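Local atomic coordinates of proteolytically activated form of PPO4 Tyrosinase (Agaricus bisporus var. bisporus H97, PDB entry 4OUA), a protein that uses a pair of copper ions to hydroxylate monophenols and oxidise the resulting o-diphenols to o-quinones, the first step of melanin synthesis. Residues Cys79-Gln83 with Pro305-Ser310; Val84-Thr88 with Trp300-Gly304; Asp252-Phe256 with His265-Ala269. All coordinates share one frame; numbering follows the deposited sequence.

Interaction 1: Cys79-Gln83 with Pro305-Ser310; sequences CTHSQ and PEREGS. With CU1 (copper (I) ion), chain C.
Ser82 and Glu308 make the clearest polar link between loop 79-83 and loop 305-310: Ser82 OG donates to Glu308 OE2 over 2.6 Å, reaching the anti side of the carboxylate from 28° out of its plane. The same hydroxyl is also hydrogen-bonded to His235. With chi1 of Glu308 at -70°, CG lies anti to the carbonyl carbon, and the extended chain runs past His81, its CG 3.6 Å from His81 O. The enclosed part of the contact is formed by Gln83 and Glu306, both buried, which lose 67 and 35 Å² of surface to the opposite loop. Their amide and carboxylate planes stand 81° apart, with Gln83 NE2 2.5 Å from Glu306 OE2. The other carboxylate oxygen is held from within its own loop, since Gly309 N donates to Glu306 OE1 at 2.7 Å. Ser310 CB packs 3.6 Å from Cys79 O. The solvent side, by contrast, is made by Glu308, exposed yet well engaged with Ser82, and by the partly exposed Arg307. Arg307 brings NH2 to 3.0 Å from Ser82 O, approaching it obliquely, while its NH1 forms a long, weak ion pair with Glu237. The inner end of loop 79-83 turns to the metal. Cys79 SG is covalently bonded to His81 CE1, and His81 NE2 binds the copper ion at 2.1 Å, alongside His56 and His90. Such a thioether-linked histidine within a three-histidine copper centre is a hallmark of the CuA site in fungal tyrosinases.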
loop_
_atom_site.group_PDB
_atom_site.type_symbol
_atom_site.label_atom_id
_atom_site.label_comp_id
_atom_site.label_asym_id
_atom_site.label_seq_id
_atom_site.Cartn_x
_atom_site.Cartn_y
_atom_site.Cartn_z
ATOM N N CYS A 79 11.907 3.477 -0.062
ATOM C CA CYS A 79 11.172 2.893 -1.180
ATOM C C CYS A 79 12.031 2.768 -2.429
ATOM O O CYS A 79 12.810 3.661 -2.758
ATOM C CB CYS A 79 9.918 3.715 -1.492
ATOM S SG CYS A 79 10.228 5.358 -2.178
ATOM N N THR A 80 11.883 1.640 -3.112
ATOM C CA THR A 80 12.635 1.363 -4.323
ATOM C C THR A 80 11.798 1.687 -5.553
ATOM O O THR A 80 10.752 1.079 -5.781
ATOM C CB THR A 80 13.081 -0.104 -4.378
ATOM O OG1 THR A 80 11.925 -0.950 -4.340
ATOM C CG2 THR A 80 13.977 -0.426 -3.195
ATOM N N HIS A 81 12.263 2.649 -6.341
ATOM C CA HIS A 81 11.522 3.099 -7.510
ATOM C C HIS A 81 12.427 3.144 -8.735
ATOM O O HIS A 81 13.610 3.463 -8.628
ATOM C CB HIS A 81 10.900 4.475 -7.248
ATOM C CG HIS A 81 10.096 4.541 -5.985
ATOM N ND1 HIS A 81 10.540 5.189 -4.853
ATOM C CD2 HIS A 81 8.882 4.029 -5.672
ATOM C CE1 HIS A 81 9.633 5.079 -3.899
ATOM N NE2 HIS A 81 8.616 4.378 -4.370
ATOM N N SER A 82 11.863 2.811 -9.893
ATOM C CA SER A 82 12.611 2.788 -11.147
ATOM C C SER A 82 13.663 1.681 -11.161
ATOM O O SER A 82 14.628 1.739 -11.922
ATOM C CB SER A 82 13.273 4.143 -11.401
ATOM O OG SER A 82 12.320 5.189 -11.353
ATOM N N GLN A 83 13.470 0.673 -10.317
ATOM C CA GLN A 83 14.412 -0.436 -10.225
ATOM C C GLN A 83 13.693 -1.777 -10.095
ATOM O O GLN A 83 12.495 -1.826 -9.812
ATOM C CB GLN A 83 15.362 -0.229 -9.044
ATOM C CG GLN A 83 14.677 0.266 -7.787
ATOM C CD GLN A 83 15.481 -0.027 -6.539
ATOM O OE1 GLN A 83 15.946 -1.147 -6.342
ATOM N NE2 GLN A 83 15.651 0.979 -5.690
ATOM N N PRO A 305 20.433 -2.265 -11.913
ATOM C CA PRO A 305 21.114 -1.214 -11.147
ATOM C C PRO A 305 20.167 -0.308 -10.361
ATOM O O PRO A 305 18.998 -0.169 -10.722
ATOM C CB PRO A 305 21.832 -0.418 -12.234
ATOM C CG PRO A 305 20.923 -0.534 -13.416
ATOM C CD PRO A 305 20.315 -1.916 -13.341
ATOM N N GLU A 306 20.680 0.297 -9.293
ATOM C CA GLU A 306 19.939 1.298 -8.534
ATOM C C GLU A 306 20.122 2.670 -9.169
ATOM O O GLU A 306 21.144 3.325 -8.963
ATOM C CB GLU A 306 20.400 1.327 -7.075
ATOM C CG GLU A 306 19.838 2.491 -6.263
ATOM C CD GLU A 306 18.390 2.281 -5.847
ATOM O OE1 GLU A 306 17.564 3.193 -6.069
ATOM O OE2 GLU A 306 18.080 1.208 -5.290
ATOM N N ARG A 307 19.132 3.105 -9.940
ATOM C CA ARG A 307 19.253 4.342 -10.704
ATOM C C ARG A 307 18.880 5.586 -9.897
ATOM O O ARG A 307 19.636 6.557 -9.870
ATOM C CB ARG A 307 18.403 4.255 -11.973
ATOM C CG ARG A 307 19.072 3.453 -13.084
ATOM C CD ARG A 307 18.131 3.161 -14.242
ATOM N NE ARG A 307 17.240 2.040 -13.958
ATOM C CZ ARG A 307 16.417 1.498 -14.850
ATOM N NH1 ARG A 307 16.374 1.974 -16.087
ATOM N NH2 ARG A 307 15.640 0.479 -14.506
ATOM N N GLU A 308 17.724 5.562 -9.240
ATOM C CA GLU A 308 17.293 6.706 -8.441
ATOM C C GLU A 308 18.118 6.847 -7.165
ATOM O O GLU A 308 18.670 7.912 -6.886
ATOM C CB GLU A 308 15.811 6.594 -8.083
ATOM C CG GLU A 308 14.863 6.790 -9.252
ATOM C CD GLU A 308 13.477 7.214 -8.806
ATOM O OE1 GLU A 308 13.337 7.667 -7.650
ATOM O OE2 GLU A 308 12.528 7.095 -9.610
ATOM N N GLY A 309 18.192 5.766 -6.394
ATOM C CA GLY A 309 18.906 5.774 -5.130
ATOM C C GLY A 309 17.955 5.787 -3.949
ATOM O O GLY A 309 17.041 6.608 -3.886
ATOM N N SER A 310 18.163 4.867 -3.014
ATOM C CA SER A 310 17.337 4.786 -1.815
ATOM C C SER A 310 18.227 4.510 -0.610
ATOM O O SER A 310 19.411 4.227 -0.767
ATOM C CB SER A 310 16.272 3.700 -1.962
ATOM O OG SER A 310 16.868 2.417 -2.027
HETATM CU CU CU1 C . 7.110 3.471 -3.219
HETATM O O HOH W 1 5.535 4.769 -4.508
#

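Interaction 2: Val84-Thr88 with Trp300-Gly304; sequences VLFPT and WVTQG
Val84 presses both of its methyl groups against the backbone of 300-304, with CG2 3.4 Å from Thr302 O and CG1 almost as near to the same oxygen. This residue accounts for the greatest share of the surface buried in the contact, and its CA lies 5.9 Å from that of Gly304, the closest backbone approach. Next to it, Leu85 CD2 meets Val301 CG1 at 4.0 Å, the two side chains passing at a slant. The second branch of Val301 is used differently: its CG2 and Thr88 CG2 come tip to tip, 3.7 Å apart. That methyl of Thr88 also lies 3.8 Å from Trp300 CZ2, approaching the indole obliquely. The torsions explain how one valine serves two partners. Val301 CG1 is trans to the backbone N (chi1 -177°) and goes to Leu85, while CG2 lies beside that N and goes to Thr88.

A second shell fixes these groups. Ser338 takes part twice: its carbonyl oxygen accepts the indole N-H of Trp300, and its hydroxyl is hydrogen-bonded to Thr88 OG1, thereby anchoring the polar branch of the threonine whose methyl makes the contact. Trp229 lies against Val301, Thr302 and the Trp300 ring, and its NE1 bonds to Val84 O. Farther out, Gly304 pairs through its backbone with Leu319, while helix 86-109 carries the copper ligand His90, whose ND1 is hydrogen-bonded to Phe86 O.

Across the two segments the contacts involve methyl groups, an indole ring and a backbone carbonyl, and none of them is a hydrogen bond. Cohesion here therefore rests on van der Waals and hydrophobic contact, while Trp300 NE1 and Thr88 OG1 turn to Ser338 for their hydrogen bonds.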
loop_
_atom_site.group_PDB
_atom_site.type_symbol
_atom_site.label_atom_id
_atom_site.label_comp_id
_atom_site.label_asym_id
_atom_site.label_seq_id
_atom_site.Cartn_x
_atom_site.Cartn_y
_atom_site.Cartn_z
ATOM N N VAL A 84 14.438 -2.861 -10.293
ATOM C CA VAL A 84 13.866 -4.204 -10.338
ATOM C C VAL A 84 13.213 -4.641 -9.028
ATOM O O VAL A 84 12.425 -5.586 -9.009
ATOM C CB VAL A 84 14.936 -5.251 -10.713
ATOM C CG1 VAL A 84 15.341 -5.099 -12.169
ATOM C CG2 VAL A 84 16.144 -5.127 -9.797
ATOM N N LEU A 85 13.536 -3.954 -7.937
ATOM C CA LEU A 85 13.061 -4.361 -6.618
ATOM C C LEU A 85 11.738 -3.709 -6.228
ATOM O O LEU A 85 11.231 -3.949 -5.134
ATOM C CB LEU A 85 14.113 -4.045 -5.553
ATOM C CG LEU A 85 15.419 -4.835 -5.638
ATOM C CD1 LEU A 85 16.287 -4.545 -4.430
ATOM C CD2 LEU A 85 15.133 -6.325 -5.760
ATOM N N PHE A 86 11.186 -2.891 -7.120
ATOM C CA PHE A 86 9.970 -2.138 -6.817
ATOM C C PHE A 86 8.834 -3.019 -6.300
ATOM O O PHE A 86 8.287 -2.760 -5.229
ATOM C CB PHE A 86 9.493 -1.364 -8.049
ATOM C CG PHE A 86 8.135 -0.743 -7.879
ATOM C CD1 PHE A 86 7.982 0.440 -7.174
ATOM C CD2 PHE A 86 7.010 -1.346 -8.417
ATOM C CE1 PHE A 86 6.733 1.010 -7.009
ATOM C CE2 PHE A 86 5.758 -0.779 -8.256
ATOM C CZ PHE A 86 5.621 0.401 -7.550
ATOM N N PRO A 87 8.474 -4.063 -7.062
ATOM C CA PRO A 87 7.366 -4.937 -6.657
ATOM C C PRO A 87 7.592 -5.622 -5.309
ATOM O O PRO A 87 6.692 -5.621 -4.470
ATOM C CB PRO A 87 7.307 -5.970 -7.788
ATOM C CG PRO A 87 7.917 -5.278 -8.961
ATOM C CD PRO A 87 9.007 -4.430 -8.385
ATOM N N THR A 88 8.775 -6.194 -5.104
ATOM C CA THR A 88 9.040 -6.974 -3.899
ATOM C C THR A 88 9.190 -6.101 -2.656
ATOM O O THR A 88 8.733 -6.474 -1.578
ATOM C CB THR A 88 10.306 -7.841 -4.051
ATOM O OG1 THR A 88 11.427 -7.012 -4.378
ATOM C CG2 THR A 88 10.112 -8.879 -5.143
ATOM N N TRP A 300 10.491 -14.116 -12.026
ATOM C CA TRP A 300 10.664 -13.303 -10.827
ATOM C C TRP A 300 11.774 -12.267 -11.018
ATOM O O TRP A 300 12.099 -11.896 -12.145
ATOM C CB TRP A 300 10.958 -14.193 -9.616
ATOM C CG TRP A 300 10.556 -13.581 -8.303
ATOM C CD1 TRP A 300 11.353 -13.378 -7.214
ATOM C CD2 TRP A 300 9.258 -13.084 -7.948
ATOM N NE1 TRP A 300 10.632 -12.792 -6.201
ATOM C CE2 TRP A 300 9.345 -12.600 -6.625
ATOM C CE3 TRP A 300 8.033 -13.001 -8.619
ATOM C CZ2 TRP A 300 8.252 -12.041 -5.961
ATOM C CZ3 TRP A 300 6.950 -12.447 -7.957
ATOM C CH2 TRP A 300 7.067 -11.974 -6.642
ATOM N N VAL A 301 12.352 -11.809 -9.912
ATOM C CA VAL A 301 13.332 -10.727 -9.933
ATOM C C VAL A 301 14.577 -11.051 -10.752
ATOM O O VAL A 301 15.172 -12.117 -10.601
ATOM C CB VAL A 301 13.784 -10.357 -8.504
ATOM C CG1 VAL A 301 14.755 -9.183 -8.540
ATOM C CG2 VAL A 301 12.578 -10.042 -7.628
ATOM N N THR A 302 14.964 -10.118 -11.617
ATOM C CA THR A 302 16.216 -10.222 -12.357
ATOM C C THR A 302 17.153 -9.094 -11.937
ATOM O O THR A 302 16.735 -8.147 -11.269
ATOM C CB THR A 302 15.996 -10.168 -13.882
ATOM O OG1 THR A 302 15.572 -8.854 -14.263
ATOM C CG2 THR A 302 14.947 -11.185 -14.308
ATOM N N GLN A 303 18.417 -9.198 -12.331
ATOM C CA GLN A 303 19.426 -8.227 -11.924
ATOM C C GLN A 303 19.218 -6.861 -12.576
ATOM O O GLN A 303 18.754 -6.764 -13.712
ATOM C CB GLN A 303 20.822 -8.757 -12.252
ATOM C CG GLN A 303 21.931 -7.748 -12.035
ATOM C CD GLN A 303 23.306 -8.363 -12.180
ATOM O OE1 GLN A 303 23.496 -9.549 -11.913
ATOM N NE2 GLN A 303 24.272 -7.560 -12.610
ATOM N N GLY A 304 19.566 -5.806 -11.843
ATOM C CA GLY A 304 19.422 -4.445 -12.326
ATOM C C GLY A 304 20.062 -3.440 -11.384
ATOM O O GLY A 304 20.227 -3.717 -10.195
#

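Interaction 3: Asp252-Phe256 with His265-Ala269; sequences DIHGF and HMTHA. With CU1 (copper (I) ion), chain D.
His254 leads from helix 246-258 to copper; its inner atoms meet segment 265-269 and its outer ones the metal. At the base, CB lies 3.0 Å from Met266 O. A chi1 of -77° places CG beside the backbone N, 3.3 Å from Met266 O. ND1 then donates to Met266 O, which sits at the ring edge near its plane; the bond is 2.9 Å long, bent to 124° and weak. CE1 has Met266 CE 3.5 Å away and, like CD2, flanks copper at 2.9 Å. The methionine, folded at chi2 and chi3, crosses the imidazole at about a right angle, its SD 4.7 Å from the ring centroid in an oblique sulfur-aromatic contact. At the tip, NE2 binds copper at 2.0 Å; His250 and His282 supply the other protein ligands of this CuB site, where His254 probably also meets the substrate. The metal bond and the weak ND1 contact together probably limit the ring's rotation. A type I turn from His265 to His268 carries the accepting carbonyl. Helix 277-295 flanks the pair: Met266 packs on Ile277 and Phe278, and His281 meets the His254 ring edge-to-face.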
loop_
_atom_site.group_PDB
_atom_site.type_symbol
_atom_site.label_atom_id
_atom_site.label_comp_id
_atom_site.label_asym_id
_atom_site.label_seq_id
_atom_site.Cartn_x
_atom_site.Cartn_y
_atom_site.Cartn_z
ATOM N N ASP A 252 0.133 6.441 -12.171
ATOM C CA ASP A 252 -1.049 7.211 -12.551
ATOM C C ASP A 252 -1.979 7.477 -11.369
ATOM O O ASP A 252 -2.642 8.512 -11.313
ATOM C CB ASP A 252 -1.819 6.494 -13.663
ATOM C CG ASP A 252 -1.085 6.517 -14.993
ATOM O OD1 ASP A 252 0.165 6.555 -14.984
ATOM O OD2 ASP A 252 -1.757 6.495 -16.046
ATOM N N ILE A 253 -2.029 6.543 -10.426
ATOM C CA ILE A 253 -2.919 6.685 -9.278
ATOM C C ILE A 253 -2.399 7.726 -8.294
ATOM O O ILE A 253 -3.181 8.414 -7.641
ATOM C CB ILE A 253 -3.118 5.350 -8.542
ATOM C CG1 ILE A 253 -3.614 4.275 -9.513
ATOM C CG2 ILE A 253 -4.094 5.523 -7.389
ATOM C CD1 ILE A 253 -4.921 4.624 -10.188
ATOM N N HIS A 254 -1.096 7.839 -8.187
ATOM C CA HIS A 254 -0.493 8.863 -7.339
ATOM C C HIS A 254 -0.748 10.245 -7.924
ATOM O O HIS A 254 -0.958 11.211 -7.192
ATOM C CB HIS A 254 1.010 8.622 -7.174
ATOM C CG HIS A 254 1.343 7.529 -6.205
ATOM N ND1 HIS A 254 1.180 7.668 -4.844
ATOM C CD2 HIS A 254 1.833 6.282 -6.400
ATOM C CE1 HIS A 254 1.553 6.551 -4.242
ATOM N NE2 HIS A 254 1.951 5.693 -5.164
ATOM N N GLY A 255 -0.720 10.344 -9.250
ATOM C CA GLY A 255 -0.974 11.596 -9.938
ATOM C C GLY A 255 -2.418 12.044 -9.821
ATOM O O GLY A 255 -2.689 13.214 -9.558
ATOM N N PHE A 256 -3.342 11.111 -10.019
ATOM C CA PHE A 256 -4.768 11.415 -9.954
ATOM C C PHE A 256 -5.159 11.997 -8.602
ATOM O O PHE A 256 -5.941 12.942 -8.525
ATOM C CB PHE A 256 -5.602 10.160 -10.230
ATOM C CG PHE A 256 -5.474 9.636 -11.632
ATOM C CD1 PHE A 256 -4.945 10.426 -12.639
ATOM C CD2 PHE A 256 -5.887 8.351 -11.944
ATOM C CE1 PHE A 256 -4.830 9.943 -13.927
ATOM C CE2 PHE A 256 -5.774 7.864 -13.229
ATOM C CZ PHE A 256 -5.245 8.661 -14.222
ATOM N N HIS A 265 0.249 15.547 -1.570
ATOM C CA HIS A 265 1.114 14.541 -0.960
ATOM C C HIS A 265 1.258 13.281 -1.816
ATOM O O HIS A 265 2.363 12.770 -1.993
ATOM C CB HIS A 265 0.594 14.167 0.431
ATOM C CG HIS A 265 0.778 15.245 1.454
ATOM N ND1 HIS A 265 -0.076 16.321 1.566
ATOM C CD2 HIS A 265 1.723 15.414 2.410
ATOM C CE1 HIS A 265 0.333 17.104 2.547
ATOM N NE2 HIS A 265 1.421 16.578 3.075
ATOM N N MET A 266 0.142 12.786 -2.345
ATOM C CA MET A 266 0.144 11.541 -3.112
ATOM C C MET A 266 0.985 11.616 -4.387
ATOM O O MET A 266 1.403 10.588 -4.919
ATOM C CB MET A 266 -1.289 11.135 -3.471
ATOM C CG MET A 266 -1.987 10.298 -2.412
ATOM S SD MET A 266 -1.258 8.658 -2.214
ATOM C CE MET A 266 -1.692 7.886 -3.769
ATOM N N THR A 267 1.233 12.825 -4.879
ATOM C CA THR A 267 1.993 12.988 -6.115
ATOM C C THR A 267 3.449 13.355 -5.839
ATOM O O THR A 267 4.146 13.870 -6.713
ATOM C CB THR A 267 1.370 14.060 -7.025
ATOM O OG1 THR A 267 2.071 14.092 -8.275
ATOM C CG2 THR A 267 1.443 15.429 -6.366
ATOM N N HIS A 268 3.902 13.082 -4.621
ATOM C CA HIS A 268 5.284 13.337 -4.232
ATOM C C HIS A 268 5.811 12.160 -3.415
ATOM O O HIS A 268 5.320 11.888 -2.321
ATOM C CB HIS A 268 5.388 14.638 -3.432
ATOM C CG HIS A 268 6.770 15.212 -3.386
ATOM N ND1 HIS A 268 7.841 14.531 -2.847
ATOM C CD2 HIS A 268 7.254 16.403 -3.808
ATOM C CE1 HIS A 268 8.927 15.279 -2.942
ATOM N NE2 HIS A 268 8.598 16.420 -3.522
ATOM N N ALA A 269 6.810 11.468 -3.954
ATOM C CA ALA A 269 7.315 10.238 -3.347
ATOM C C ALA A 269 7.804 10.435 -1.912
ATOM O O ALA A 269 7.882 9.480 -1.141
ATOM C CB ALA A 269 8.433 9.658 -4.202
HETATM CU CU CU1 D . 3.341 4.300 -4.855
HETATM O O HOH W 1 5.535 4.769 -4.508
#

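Overall arrangement
Interactions 1 and 3 supply one histidine to each copper of the binuclear site, His81 on one side and His254 on the other. Their centres are about 17 Å apart and their nearest atoms about 5 Å, yet they share a water that lies 2.4 Å from the copper bound by His81 NE2 and 2.3 Å from the copper bound by His254 NE2. Interaction 2 continues interaction 1 along the chain, its centre about 10 Å away, and touches it directly: Thr80 OG1 is 3.2 Å from Leu85 O, a probable weak hydrogen bond, and His81 CD2 packs 3.9 Å from Phe86 CE1. Interactions 2 and 3 do not touch, their nearest atoms about 7 Å apart.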